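Local coordinates for protein Exo-poly-alpha-D-galacturonosidase (Thermotoga maritima, PDB 3JUR) that probably hydrolyses the alpha-1,4-galacturonosyl bonds of pectin, as a hyperthermoactive exopolygalacturonase of glycosyl hydrolase family 28, at residues K8-E13 with N311-N316; N16-P21 with N223-N228; M249-C254 with I283-N288; N317-V322 with I341-N346. All coordinates share one frame; numbering follows the deposited sequence.

Interaction 1: residues K8-E13 with N311-N316; sequences KKIEEE and NVVARN
Glu11 and Arg315 meet in a side-on, two-pronged salt bridge. NE of Arg315 gives its hydrogen to Glu11 OE1 at 2.8 Å and NH2 gives one to Glu11 OE2 at 3.0 Å, each taking a syn lone pair, and carboxylate and guanidinium lie nearly coplanar, 18° apart. Arginine suits the place because NE and NH2 present two parallel N-H bonds to the two oxygens. Its chain runs out from the strand with CG anti to the backbone N and then bends at CG-CD (chi3 56°), which turns that edge toward the helix. Beside the bridge, CG2 of Ile10 makes an apolar contact with Val313 CG2 at 3.9 Å. Ile10 CD1 packs 3.6 Å from Asn311 OD1, an amide oxygen bonded to Asn340 ND2. A leucine in place of Arg315 would probably take both donors of this grip from the buried Glu11 carboxylate, leaving its charge to depend more on Arg286, which forms a salt bridge with OE2. The axis of helix segment 8-13 crosses that of strand 311-315 at -101°, 8.5 Å apart at closest approach. Helix 6-16 thus spans neighbouring strands, Glu11 touching Leu284 of strand 280-291 and Ile10 touching Phe342 of strand 337-349.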
# COMPACT_ATOMS: atom_id res chain seq x y z
N LYS D 8 -10.16 -20.56 19.82
CA LYS D 8 -11.38 -21.35 19.69
C LYS D 8 -11.51 -22.36 20.83
O LYS D 8 -12.58 -22.48 21.44
CB LYS D 8 -11.44 -22.06 18.33
CG LYS D 8 -12.72 -22.87 18.09
CD LYS D 8 -12.63 -23.68 16.82
CE LYS D 8 -13.60 -24.87 16.82
NZ LYS D 8 -14.87 -24.52 16.15
N LYS D 9 -10.41 -23.06 21.15
CA LYS D 9 -10.40 -24.04 22.24
C LYS D 9 -10.69 -23.40 23.60
O LYS D 9 -11.38 -23.99 24.43
CB LYS D 9 -9.06 -24.80 22.31
CG LYS D 9 -8.69 -25.59 21.05
CD LYS D 9 -9.43 -26.91 20.97
CE LYS D 9 -9.22 -27.57 19.61
NZ LYS D 9 -10.07 -28.79 19.46
N ILE D 10 -10.19 -22.19 23.82
CA ILE D 10 -10.47 -21.48 25.06
C ILE D 10 -11.95 -21.08 25.14
O ILE D 10 -12.60 -21.29 26.17
CB ILE D 10 -9.51 -20.28 25.29
CG1 ILE D 10 -8.07 -20.79 25.39
CG2 ILE D 10 -9.88 -19.52 26.58
CD1 ILE D 10 -7.03 -19.70 25.26
N GLU D 11 -12.49 -20.54 24.04
CA GLU D 11 -13.91 -20.18 23.96
C GLU D 11 -14.82 -21.40 24.23
O GLU D 11 -15.83 -21.28 24.92
CB GLU D 11 -14.25 -19.49 22.63
CG GLU D 11 -15.75 -19.36 22.35
CD GLU D 11 -16.12 -18.24 21.38
OE1 GLU D 11 -15.21 -17.69 20.71
OE2 GLU D 11 -17.33 -17.92 21.28
N GLU D 12 -14.41 -22.55 23.70
CA GLU D 12 -15.10 -23.83 23.93
C GLU D 12 -15.16 -24.15 25.41
O GLU D 12 -16.22 -24.45 25.95
CB GLU D 12 -14.34 -24.95 23.25
CG GLU D 12 -15.14 -25.76 22.27
CD GLU D 12 -14.91 -25.28 20.86
OE1 GLU D 12 -15.46 -24.22 20.51
OE2 GLU D 12 -14.16 -25.96 20.11
N GLU D 13 -13.99 -24.11 26.04
CA GLU D 13 -13.81 -24.41 27.45
C GLU D 13 -14.68 -23.51 28.34
O GLU D 13 -15.35 -23.99 29.26
CB GLU D 13 -12.32 -24.29 27.81
CG GLU D 13 -11.98 -24.36 29.30
CD GLU D 13 -12.22 -25.72 29.93
OE1 GLU D 13 -12.43 -26.72 29.20
OE2 GLU D 13 -12.20 -25.79 31.18
N ASN D 311 -6.15 -16.38 29.78
CA ASN D 311 -7.21 -17.02 29.00
C ASN D 311 -8.48 -16.18 28.88
O ASN D 311 -9.55 -16.54 29.38
CB ASN D 311 -7.51 -18.43 29.53
CG ASN D 311 -6.29 -19.32 29.47
OD1 ASN D 311 -5.53 -19.29 28.50
ND2 ASN D 311 -6.08 -20.11 30.52
N VAL D 312 -8.32 -15.05 28.22
CA VAL D 312 -9.42 -14.15 27.95
C VAL D 312 -9.56 -14.06 26.44
O VAL D 312 -8.57 -13.81 25.74
CB VAL D 312 -9.14 -12.75 28.52
CG1 VAL D 312 -10.23 -11.77 28.09
CG2 VAL D 312 -9.05 -12.80 30.05
N VAL D 313 -10.77 -14.31 25.96
CA VAL D 313 -11.08 -14.18 24.54
C VAL D 313 -12.14 -13.09 24.36
O VAL D 313 -13.23 -13.16 24.94
CB VAL D 313 -11.60 -15.51 23.93
CG1 VAL D 313 -11.98 -15.31 22.47
CG2 VAL D 313 -10.56 -16.63 24.07
N ALA D 314 -11.79 -12.09 23.55
CA ALA D 314 -12.73 -11.05 23.12
C ALA D 314 -12.90 -11.17 21.61
O ALA D 314 -11.98 -10.85 20.85
CB ALA D 314 -12.22 -9.67 23.51
N ARG D 315 -14.08 -11.63 21.20
CA ARG D 315 -14.33 -11.92 19.80
C ARG D 315 -15.58 -11.22 19.26
O ARG D 315 -16.62 -11.18 19.93
CB ARG D 315 -14.45 -13.43 19.59
CG ARG D 315 -14.54 -13.84 18.14
CD ARG D 315 -14.73 -15.35 17.97
NE ARG D 315 -15.92 -15.85 18.68
CZ ARG D 315 -17.18 -15.68 18.29
NH1 ARG D 315 -17.48 -15.00 17.19
NH2 ARG D 315 -18.16 -16.20 19.02
N ASN D 316 -15.46 -10.69 18.04
CA ASN D 316 -16.58 -10.10 17.31
C ASN D 316 -17.28 -8.98 18.07
O ASN D 316 -18.50 -8.93 18.15
CB ASN D 316 -17.59 -11.18 16.89
CG ASN D 316 -18.52 -10.72 15.77
OD1 ASN D 316 -18.08 -10.10 14.81
ND2 ASN D 316 -19.80 -11.02 15.90

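Interaction 2: residues N16-P21 with N223-N228; sequences NHVREP and NVIIRN
The guanidinium of Arg227 has Glu20 OE2 at its edge, in its plane, and there both terminal nitrogens converge on that one oxygen. NH1 is 3.1 Å and NH2 3.2 Å from Glu20 OE2, an end-on grip in which both donors come from the same face of the carboxylate, whose plane stands 78° from the guanidinium. NH1 arrives from above the carboxylate and NH2 on its anti side, so the bond probably owes more to charge than to well-aimed lone pairs. Arg227 NH1 is shared with Glu204, a second carboxylate that helps fix the group.

The amide of Asn223 is the other flat group, and it reads the backbone of Arg19 from both ends. OD1 accepts from Arg19 N at 3.0 Å, the donor tilted from the carbonyl plane; ND2 donates to Arg19 O, also at 3.0 Å and in the carbonyl plane. Asparagine fits here because one short side chain offers both an acceptor and a donor to the N-H and C=O of one loop residue, which is in no regular strand. With CG anti to the backbone N (chi1 -179°), the amide extends to the loop, and ND2 also donates to Asn200 OD1.

Between the two polar ends sits Ile225: its CG1 is 3.6 Å from Val18 CG1, and its CD1 lies 3.6 Å from Arg19 C, packing the loop against the strand with branched hydrocarbon.

Residues 16-21 thus carry the chain away from helix 6-16 over strand 224-233, which is itself flanked by 249-252, whose Glu252 touches Arg227, and 201-204, whose Leu202 is packed by Ile225 and Pro21.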
# COMPACT_ATOMS: atom_id res chain seq x y z
N ASN D 16 -18.32 -24.41 27.97
CA ASN D 16 -18.60 -25.69 28.63
C ASN D 16 -18.85 -25.58 30.13
O ASN D 16 -19.41 -26.48 30.74
CB ASN D 16 -17.50 -26.72 28.34
CG ASN D 16 -17.59 -27.32 26.94
OD1 ASN D 16 -18.67 -27.34 26.33
ND2 ASN D 16 -16.47 -27.81 26.42
N HIS D 17 -18.42 -24.46 30.73
CA HIS D 17 -18.56 -24.28 32.17
C HIS D 17 -19.38 -23.04 32.53
O HIS D 17 -19.31 -22.50 33.64
CB HIS D 17 -17.18 -24.28 32.84
CG HIS D 17 -16.45 -25.58 32.68
ND1 HIS D 17 -15.46 -25.77 31.74
CD2 HIS D 17 -16.59 -26.77 33.32
CE1 HIS D 17 -15.01 -27.01 31.82
NE2 HIS D 17 -15.68 -27.64 32.76
N VAL D 18 -20.19 -22.59 31.57
CA VAL D 18 -21.07 -21.46 31.76
C VAL D 18 -22.52 -21.91 31.54
O VAL D 18 -22.82 -22.53 30.52
CB VAL D 18 -20.65 -20.27 30.84
CG1 VAL D 18 -21.83 -19.39 30.48
CG2 VAL D 18 -19.54 -19.45 31.48
N ARG D 19 -23.39 -21.65 32.51
CA ARG D 19 -24.83 -21.89 32.34
C ARG D 19 -25.69 -21.03 33.25
O ARG D 19 -25.29 -20.69 34.37
CB ARG D 19 -25.21 -23.37 32.48
CG ARG D 19 -24.88 -24.02 33.80
CD ARG D 19 -25.71 -25.31 34.02
NE ARG D 19 -25.70 -26.22 32.87
CZ ARG D 19 -24.66 -26.97 32.51
NH1 ARG D 19 -23.52 -26.92 33.19
NH2 ARG D 19 -24.74 -27.76 31.46
N GLU D 20 -26.87 -20.68 32.75
CA GLU D 20 -27.89 -19.93 33.49
C GLU D 20 -28.22 -20.57 34.84
O GLU D 20 -28.28 -21.80 34.94
CB GLU D 20 -29.18 -19.85 32.68
CG GLU D 20 -29.20 -18.83 31.56
CD GLU D 20 -30.56 -18.76 30.88
OE1 GLU D 20 -31.61 -18.87 31.57
OE2 GLU D 20 -30.59 -18.59 29.64
N PRO D 21 -28.45 -19.74 35.88
CA PRO D 21 -28.86 -20.28 37.17
C PRO D 21 -30.29 -20.83 37.15
O PRO D 21 -31.17 -20.25 36.52
CB PRO D 21 -28.79 -19.07 38.11
CG PRO D 21 -28.92 -17.88 37.21
CD PRO D 21 -28.24 -18.28 35.93
N ASN D 223 -18.96 -18.84 37.17
CA ASN D 223 -20.15 -19.03 36.33
C ASN D 223 -21.05 -17.79 36.32
O ASN D 223 -22.14 -17.77 36.91
CB ASN D 223 -20.92 -20.30 36.71
CG ASN D 223 -22.13 -20.53 35.83
OD1 ASN D 223 -22.24 -19.98 34.74
ND2 ASN D 223 -23.06 -21.36 36.31
N VAL D 224 -20.57 -16.75 35.63
CA VAL D 224 -21.28 -15.48 35.56
C VAL D 224 -21.63 -15.16 34.10
O VAL D 224 -20.77 -15.23 33.21
CB VAL D 224 -20.43 -14.34 36.19
CG1 VAL D 224 -21.20 -13.02 36.20
CG2 VAL D 224 -19.97 -14.71 37.60
N ILE D 225 -22.91 -14.84 33.86
CA ILE D 225 -23.38 -14.43 32.53
C ILE D 225 -23.95 -13.01 32.61
O ILE D 225 -24.83 -12.72 33.41
CB ILE D 225 -24.47 -15.40 31.98
CG1 ILE D 225 -23.90 -16.81 31.78
CG2 ILE D 225 -25.06 -14.88 30.67
CD1 ILE D 225 -24.97 -17.91 31.65
N ILE D 226 -23.42 -12.13 31.77
CA ILE D 226 -23.98 -10.79 31.61
C ILE D 226 -24.28 -10.62 30.13
O ILE D 226 -23.39 -10.69 29.28
CB ILE D 226 -23.05 -9.69 32.14
CG1 ILE D 226 -22.75 -9.93 33.62
CG2 ILE D 226 -23.68 -8.31 31.97
CD1 ILE D 226 -21.42 -9.39 34.07
N ARG D 227 -25.55 -10.42 29.82
CA ARG D 227 -26.01 -10.51 28.45
C ARG D 227 -27.16 -9.55 28.20
O ARG D 227 -28.02 -9.37 29.07
CB ARG D 227 -26.35 -11.98 28.14
CG ARG D 227 -27.71 -12.27 27.57
CD ARG D 227 -28.47 -13.27 28.44
NE ARG D 227 -27.97 -14.64 28.36
CZ ARG D 227 -28.64 -15.72 28.79
NH1 ARG D 227 -29.84 -15.62 29.34
NH2 ARG D 227 -28.09 -16.92 28.65
N ASN D 228 -27.16 -8.93 27.03
CA ASN D 228 -28.22 -8.01 26.60
C ASN D 228 -28.57 -6.89 27.59
O ASN D 228 -29.73 -6.50 27.72
CB ASN D 228 -29.47 -8.78 26.15
CG ASN D 228 -29.21 -9.66 24.94
OD1 ASN D 228 -28.98 -10.86 25.08
ND2 ASN D 228 -29.21 -9.06 23.74
O HOH W 1 -26.00 -22.77 36.86

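Interaction 3: residues M249-C254 with I283-N288; sequences MLIEKC and ILVRDN
Asn288 stitches its side chain into the backbone of the turn that ends strand 249-252. Its ND2 donates to Ile251 O at 3.1 Å, from above the carbonyl plane, and its OD1 accepts from Cys254 N at 2.9 Å. Ile251 O, which also takes the hydrogen of Arg286 N, is therefore gripped twice. An amide is apt here, because it satisfies a carbonyl and an N-H just where the chain leaves the regular strand pairing. ND2 has a further bond to Asn317 OD1 in the next turn, so the group is held from several sides.

Before that turn the pairing is regular: Leu284 N donates to Met249 O and Ile251 N to Leu284 O, each at 2.8 Å.

Glu252 and Arg286 lie side by side on the same face of the sheet. Both have CG between the backbone N and the carbonyl carbon (chi1 69° and 66°), a matching torsion that sends the two chains the same way. NE and NH2 of Arg286 then close side-on upon the single oxygen OE1 of Glu252, at 3.0 and 3.1 Å, with OE1 in the guanidinium plane. Arg286 NH1 pairs with Glu11; Asp287 adds a long, out-of-plane ion pair, which probably offsets its proximity to Glu252.

On that face too, Leu250 CD1 touches Leu284 CD2 at 3.7 Å. Met249 CB and Ile283 CD1 meet at 3.8 Å on the other face, where Ile251 and Val285 point the same way, side by side.

Parallel strand segments 8° apart, with aliphatic residues aligned over aliphatic ones, a Glu-Arg pair at the end and an asparagine at the turn, are characteristic of the right-handed parallel beta-helix of family 28.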
# COMPACT_ATOMS: atom_id res chain seq x y z
N MET D 249 -16.70 -16.81 32.74
CA MET D 249 -17.64 -15.71 32.59
C MET D 249 -17.88 -15.43 31.12
O MET D 249 -16.96 -15.51 30.30
CB MET D 249 -17.10 -14.47 33.30
CG MET D 249 -18.02 -13.25 33.24
SD MET D 249 -17.51 -12.01 34.44
CE MET D 249 -18.48 -10.62 33.92
N LEU D 250 -19.14 -15.11 30.81
CA LEU D 250 -19.54 -14.70 29.48
C LEU D 250 -20.17 -13.32 29.52
O LEU D 250 -21.04 -13.05 30.35
CB LEU D 250 -20.52 -15.71 28.87
CG LEU D 250 -21.23 -15.35 27.56
CD1 LEU D 250 -20.23 -15.17 26.40
CD2 LEU D 250 -22.29 -16.40 27.23
N ILE D 251 -19.69 -12.44 28.66
CA ILE D 251 -20.27 -11.11 28.47
C ILE D 251 -20.58 -11.01 26.98
O ILE D 251 -19.66 -11.02 26.15
CB ILE D 251 -19.29 -9.97 28.86
CG1 ILE D 251 -18.84 -10.10 30.32
CG2 ILE D 251 -19.93 -8.60 28.59
CD1 ILE D 251 -17.59 -9.27 30.69
N GLU D 252 -21.87 -10.93 26.64
CA GLU D 252 -22.28 -10.97 25.24
C GLU D 252 -23.49 -10.08 24.97
O GLU D 252 -24.32 -9.86 25.85
CB GLU D 252 -22.53 -12.41 24.78
CG GLU D 252 -23.76 -13.10 25.40
CD GLU D 252 -24.08 -14.44 24.74
OE1 GLU D 252 -23.30 -14.91 23.87
OE2 GLU D 252 -25.14 -15.03 25.07
N LYS D 253 -23.56 -9.56 23.74
CA LYS D 253 -24.72 -8.80 23.26
C LYS D 253 -25.05 -7.56 24.09
O LYS D 253 -26.20 -7.10 24.09
CB LYS D 253 -25.94 -9.73 23.13
CG LYS D 253 -25.95 -10.59 21.86
CD LYS D 253 -26.67 -9.86 20.73
CE LYS D 253 -26.00 -10.12 19.37
NZ LYS D 253 -26.39 -11.44 18.79
N CYS D 254 -24.06 -7.02 24.80
CA CYS D 254 -24.26 -5.82 25.62
C CYS D 254 -23.93 -4.52 24.88
O CYS D 254 -23.15 -4.52 23.92
CB CYS D 254 -23.44 -5.91 26.92
SG CYS D 254 -23.81 -7.35 27.97
N ILE D 283 -12.55 -15.94 30.57
CA ILE D 283 -13.54 -14.88 30.37
C ILE D 283 -13.75 -14.72 28.87
O ILE D 283 -12.79 -14.51 28.11
CB ILE D 283 -13.09 -13.50 30.95
CG1 ILE D 283 -12.41 -13.63 32.33
CG2 ILE D 283 -14.26 -12.51 30.97
CD1 ILE D 283 -13.29 -14.12 33.46
N LEU D 284 -15.01 -14.83 28.45
CA LEU D 284 -15.39 -14.69 27.05
C LEU D 284 -16.21 -13.41 26.88
O LEU D 284 -17.23 -13.22 27.55
CB LEU D 284 -16.17 -15.92 26.57
CG LEU D 284 -16.67 -15.96 25.13
CD1 LEU D 284 -15.49 -15.90 24.13
CD2 LEU D 284 -17.49 -17.21 24.90
N VAL D 285 -15.72 -12.52 26.02
CA VAL D 285 -16.39 -11.25 25.73
C VAL D 285 -16.70 -11.22 24.23
O VAL D 285 -15.78 -11.11 23.41
CB VAL D 285 -15.48 -10.05 26.11
CG1 VAL D 285 -16.17 -8.70 25.87
CG2 VAL D 285 -15.03 -10.18 27.57
N ARG D 286 -17.97 -11.35 23.85
CA ARG D 286 -18.30 -11.47 22.43
C ARG D 286 -19.59 -10.75 22.03
O ARG D 286 -20.51 -10.60 22.84
CB ARG D 286 -18.37 -12.95 22.02
CG ARG D 286 -19.52 -13.71 22.67
CD ARG D 286 -19.52 -15.18 22.28
NE ARG D 286 -20.77 -15.82 22.65
CZ ARG D 286 -21.03 -17.11 22.49
NH1 ARG D 286 -20.11 -17.92 21.97
NH2 ARG D 286 -22.21 -17.61 22.85
N ASP D 287 -19.65 -10.34 20.76
CA ASP D 287 -20.85 -9.74 20.16
C ASP D 287 -21.38 -8.50 20.90
O ASP D 287 -22.59 -8.25 20.93
CB ASP D 287 -21.99 -10.78 20.04
CG ASP D 287 -21.55 -12.07 19.36
OD1 ASP D 287 -20.88 -12.01 18.30
OD2 ASP D 287 -21.87 -13.15 19.90
N ASN D 288 -20.47 -7.73 21.50
CA ASN D 288 -20.84 -6.51 22.21
C ASN D 288 -20.64 -5.26 21.37
O ASN D 288 -19.91 -5.28 20.38
CB ASN D 288 -20.03 -6.36 23.50
CG ASN D 288 -20.22 -7.52 24.44
OD1 ASN D 288 -21.28 -7.67 25.05
ND2 ASN D 288 -19.19 -8.34 24.57
O HOH W 2 -25.57 -17.19 23.46

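Interaction 4: residues N317-V322 with I341-N346; sequences NVYMNV and IFFIDN
At the corner between strand segments, the CA atoms of Asn317 and Asn346 come within 5.0 Å of each other. The backbone N of Asn317 donates to Asn346 OD1 at 2.8 Å, in the carbonyl plane. The same oxygen takes a second hydrogen from Asn317 ND2 at 3.2 Å, a more bent bond whose donor is tilted from that plane. Both residues hold CG anti to the carbonyl carbon (chi1 -58° and -64°), which lays their amides alongside each other with planes 16° apart. Asn317 OD1 accepts from Asn288 and its ND2 also donates to Val285 O, while Asn346 ND2 donates to Ala314 O, so the amides pass the pattern from turn to turn. ND2 of Asn346 also sits 3.2 Å above the Phe343 ring, over its centre. The Tyr319 and Phe343 side chains reach toward each other from opposite directions: CE2 is 3.6 Å from Phe343 CZ, the planes nearly parallel but slid so far that they hardly overlap. An alanine replacing Asn346 would be likely to cost Asn317 N and ND2 one acceptor and Ala314 O a donor. The later part of strand 309-320 packs Tyr319 on Val290 and Val318 on Met320 of the second subunit, while Phe343 leans on Ala314 in its earlier part.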
# COMPACT_ATOMS: atom_id res chain seq x y z
N ASN D 317 -16.48 -8.08 18.64
CA ASN D 317 -17.03 -6.91 19.29
C ASN D 317 -16.87 -5.71 18.37
O ASN D 317 -16.03 -5.71 17.46
CB ASN D 317 -16.34 -6.67 20.64
CG ASN D 317 -16.48 -7.84 21.58
OD1 ASN D 317 -17.56 -8.10 22.11
ND2 ASN D 317 -15.39 -8.57 21.77
N VAL D 318 -17.69 -4.69 18.62
CA VAL D 318 -17.63 -3.45 17.86
C VAL D 318 -17.43 -2.27 18.82
O VAL D 318 -18.23 -2.07 19.73
CB VAL D 318 -18.90 -3.25 17.01
CG1 VAL D 318 -18.89 -1.86 16.35
CG2 VAL D 318 -18.99 -4.35 15.93
N TYR D 319 -16.36 -1.52 18.59
CA TYR D 319 -15.99 -0.38 19.43
C TYR D 319 -16.01 0.89 18.60
O TYR D 319 -15.38 0.95 17.55
CB TYR D 319 -14.60 -0.60 20.04
CG TYR D 319 -14.47 -1.92 20.78
CD1 TYR D 319 -15.01 -2.09 22.05
CD2 TYR D 319 -13.83 -3.00 20.19
CE1 TYR D 319 -14.89 -3.31 22.73
CE2 TYR D 319 -13.69 -4.21 20.86
CZ TYR D 319 -14.23 -4.35 22.13
OH TYR D 319 -14.10 -5.55 22.78
N MET D 320 -16.75 1.89 19.05
CA MET D 320 -16.88 3.14 18.30
C MET D 320 -16.58 4.35 19.18
O MET D 320 -17.15 4.47 20.26
CB MET D 320 -18.29 3.27 17.72
CG MET D 320 -18.59 2.31 16.58
SD MET D 320 -20.19 2.62 15.78
CE MET D 320 -20.20 4.40 15.66
N ASN D 321 -15.69 5.22 18.69
CA ASN D 321 -15.36 6.52 19.31
C ASN D 321 -14.52 6.40 20.59
O ASN D 321 -14.20 7.42 21.22
CB ASN D 321 -16.60 7.39 19.55
CG ASN D 321 -17.51 7.51 18.33
OD1 ASN D 321 -17.04 7.62 17.20
ND2 ASN D 321 -18.82 7.51 18.56
N VAL D 322 -14.16 5.17 20.95
CA VAL D 322 -13.45 4.88 22.20
C VAL D 322 -12.02 5.41 22.20
O VAL D 322 -11.44 5.64 21.14
CB VAL D 322 -13.46 3.36 22.53
CG1 VAL D 322 -14.89 2.83 22.58
CG2 VAL D 322 -12.61 2.56 21.51
N ILE D 341 -4.15 -13.53 26.11
CA ILE D 341 -5.25 -12.62 25.87
C ILE D 341 -5.47 -12.61 24.36
O ILE D 341 -4.54 -12.35 23.58
CB ILE D 341 -4.94 -11.17 26.39
CG1 ILE D 341 -4.35 -11.19 27.81
CG2 ILE D 341 -6.21 -10.28 26.32
CD1 ILE D 341 -5.28 -11.77 28.90
N PHE D 342 -6.71 -12.90 23.95
CA PHE D 342 -7.04 -13.06 22.54
C PHE D 342 -8.09 -12.05 22.11
O PHE D 342 -9.20 -12.04 22.62
CB PHE D 342 -7.55 -14.49 22.27
CG PHE D 342 -6.53 -15.55 22.53
CD1 PHE D 342 -5.75 -16.04 21.49
CD2 PHE D 342 -6.33 -16.04 23.81
CE1 PHE D 342 -4.80 -17.02 21.72
CE2 PHE D 342 -5.36 -17.02 24.05
CZ PHE D 342 -4.60 -17.51 23.01
N PHE D 343 -7.70 -11.20 21.17
CA PHE D 343 -8.53 -10.09 20.69
C PHE D 343 -8.78 -10.34 19.21
O PHE D 343 -7.98 -9.94 18.36
CB PHE D 343 -7.77 -8.76 20.93
CG PHE D 343 -8.63 -7.54 20.86
CD1 PHE D 343 -9.56 -7.26 21.86
CD2 PHE D 343 -8.50 -6.64 19.80
CE1 PHE D 343 -10.36 -6.10 21.79
CE2 PHE D 343 -9.28 -5.50 19.72
CZ PHE D 343 -10.21 -5.22 20.73
N ILE D 344 -9.89 -11.02 18.91
CA ILE D 344 -10.12 -11.62 17.59
C ILE D 344 -11.39 -11.11 16.92
O ILE D 344 -12.44 -11.04 17.56
CB ILE D 344 -10.28 -13.18 17.71
CG1 ILE D 344 -9.19 -13.79 18.61
CG2 ILE D 344 -10.32 -13.86 16.32
CD1 ILE D 344 -7.78 -13.65 18.10
N ASP D 345 -11.30 -10.81 15.63
CA ASP D 345 -12.46 -10.44 14.80
C ASP D 345 -13.17 -9.16 15.25
O ASP D 345 -14.37 -9.01 15.06
CB ASP D 345 -13.48 -11.59 14.72
CG ASP D 345 -12.90 -12.84 14.12
OD1 ASP D 345 -11.98 -12.73 13.27
OD2 ASP D 345 -13.36 -13.95 14.48
N ASN D 346 -12.41 -8.24 15.83
CA ASN D 346 -13.00 -7.02 16.36
C ASN D 346 -12.95 -5.87 15.38
O ASN D 346 -12.12 -5.86 14.46
CB ASN D 346 -12.35 -6.65 17.69
CG ASN D 346 -12.61 -7.69 18.77
OD1 ASN D 346 -13.76 -7.97 19.10
ND2 ASN D 346 -11.55 -8.25 19.32
O HOH W 3 -16.88 -7.24 15.14

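In the fold
All four contacts belong to one beta-helix, but they join its parts differently. Interactions 3 and 4 are buried and link successive turns: backbone pairing dominates 3, whereas 4 crosses a corner with amides and rings. They touch through Asn288 and Asn317. Interactions 1 and 2 lay the N-terminal helix and its following loop over strands of the same wall, 1 buried and 2 partly exposed, each combining an apolar patch with an arginine-glutamate bridge. Interactions 1 and 3 share a charge cluster through Glu11 and Arg286, and interactions 1 and 4 both use strand 309-320. Interactions 2 and 4 do not touch, their centres about 21 Å apart.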